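Local structure of M157 (Murid herpesvirus 1, 2NYK) at residues Y115-D119 with T120-A124. The protein serves as a mouse cytomegalovirus ligand for Ly49 receptors of natural killer cells and belongs to an MHC class I-like family. The protein carries 1 engineered substitution. Numbering follows the deposited sequence.
Sequences YHTTD and TVRVA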
# COMPACT_ATOMS: atom_id res chain seq x y z
N TYR A 115 3.66 -8.71 12.94
CA TYR A 115 3.53 -10.06 12.40
C TYR A 115 4.88 -10.58 11.95
O TYR A 115 5.63 -9.87 11.27
CB TYR A 115 2.58 -10.06 11.20
CG TYR A 115 1.23 -9.49 11.52
CD1 TYR A 115 0.23 -10.28 12.09
CD2 TYR A 115 0.94 -8.15 11.25
CE1 TYR A 115 -1.04 -9.76 12.38
CE2 TYR A 115 -0.34 -7.61 11.55
CZ TYR A 115 -1.31 -8.43 12.12
OH TYR A 115 -2.57 -7.93 12.41
N HIS A 116 5.19 -11.81 12.34
CA HIS A 116 6.38 -12.51 11.90
C HIS A 116 5.91 -13.78 11.21
O HIS A 116 5.00 -14.45 11.70
CB HIS A 116 7.26 -12.90 13.10
CG HIS A 116 7.98 -11.74 13.72
ND1 HIS A 116 7.39 -10.92 14.66
CD2 HIS A 116 9.24 -11.28 13.55
CE1 HIS A 116 8.25 -9.99 15.02
NE2 HIS A 116 9.39 -10.19 14.37
N THR A 117 6.52 -14.10 10.07
CA THR A 117 6.14 -15.30 9.31
C THR A 117 7.37 -16.03 8.82
O THR A 117 8.29 -15.43 8.24
CB THR A 117 5.26 -14.96 8.11
OG1 THR A 117 4.09 -14.26 8.56
CG2 THR A 117 4.82 -16.23 7.39
N THR A 118 7.37 -17.34 9.07
CA THR A 118 8.37 -18.25 8.53
C THR A 118 7.62 -19.39 7.83
O THR A 118 6.39 -19.46 7.88
CB THR A 118 9.29 -18.82 9.62
OG1 THR A 118 8.56 -19.71 10.47
CG2 THR A 118 9.90 -17.71 10.47
N ASP A 119 8.36 -20.29 7.18
CA ASP A 119 7.76 -21.42 6.46
C ASP A 119 6.75 -22.19 7.30
O ASP A 119 5.64 -22.48 6.84
CB ASP A 119 8.84 -22.36 5.94
CG ASP A 119 9.72 -21.71 4.88
OD1 ASP A 119 10.85 -22.20 4.69
OD2 ASP A 119 9.28 -20.72 4.24
N THR A 120 7.12 -22.51 8.54
CA THR A 120 6.26 -23.32 9.41
C THR A 120 5.61 -22.56 10.59
O THR A 120 4.80 -23.14 11.32
CB THR A 120 7.04 -24.51 9.99
OG1 THR A 120 8.17 -24.03 10.74
CG2 THR A 120 7.52 -25.42 8.86
N VAL A 121 5.97 -21.29 10.79
CA VAL A 121 5.49 -20.55 11.97
C VAL A 121 4.97 -19.15 11.66
O VAL A 121 5.60 -18.39 10.93
CB VAL A 121 6.55 -20.48 13.10
CG1 VAL A 121 5.98 -19.83 14.35
CG2 VAL A 121 7.08 -21.87 13.45
N ARG A 122 3.82 -18.83 12.24
CA ARG A 122 3.21 -17.51 12.11
C ARG A 122 2.96 -16.95 13.52
O ARG A 122 2.37 -17.63 14.36
CB ARG A 122 1.90 -17.66 11.36
CG ARG A 122 1.49 -16.48 10.58
CD ARG A 122 1.38 -16.85 9.11
NE ARG A 122 -0.01 -17.09 8.69
CZ ARG A 122 -0.70 -18.21 8.95
NH1 ARG A 122 -0.13 -19.20 9.64
NH2 ARG A 122 -1.95 -18.34 8.52
N VAL A 123 3.45 -15.73 13.77
CA VAL A 123 3.31 -15.09 15.08
C VAL A 123 2.68 -13.70 14.89
O VAL A 123 2.92 -13.02 13.89
CB VAL A 123 4.66 -14.95 15.83
CG1 VAL A 123 4.46 -14.44 17.27
CG2 VAL A 123 5.44 -16.26 15.85
N ALA A 124 1.84 -13.31 15.85
CA ALA A 124 1.22 -11.99 15.86
C ALA A 124 1.20 -11.40 17.28
O ALA A 124 0.66 -12.04 18.20
CB ALA A 124 -0.18 -12.07 15.27
O HOH W 1 10.02 -22.52 9.94
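Thr118 and Val121 close the end of a tight antiparallel hairpin, with Asp119 and Thr120 as the two residues of the turn between them. Thr118 N gives a nearly straight bond of 2.8 Å to Val121 O (N-H...O angle 169°), and Val121 N returns a weak one of 3.5 Å to Thr118 O. The backbone angles of Asp119 and Thr120 are those of a type I turn. From CB of Thr118, 3.9 Å from Val121 O, the hydroxyl branch reaches over to Val121. Its chi1 of 69° sets OG1 between the backbone N and the carbonyl carbon, turned toward Val121, whose CB lies 3.4 Å from this oxygen. OG1 also hydrogen-bonds a water, at 3.2 Å, and the same water reaches OG1 of Thr120, though at a doubtfully short distance. The side chain of Thr118 also touches Ile97 on strand 96-106.

The hairpin joins strands 109-118 and 122-128 of the seven-stranded antiparallel sheet, consistent with the platform of an MHC class I-like fold, and strand 122-128 is outermost within the chain. Further along, His116 and Val123 form a hydrogen-bonded pair in which Val123 N meets His116 O at 2.9 Å, in the carbonyl plane and almost straight (174°). On the face opposite their side chains, Thr117 and Arg122 run side by side, with OG1 of Thr117 3.8 Å from CD of Arg122. Beyond them on that face, CD1 of the Tyr115 ring packs against CB of Ala124 at 3.7 Å. At the turn, Asp119 is tied back to the segment leading into strand 96-106: its OD1 accepts from Gln95 N, while its backbone N bonds Thr94 OG1.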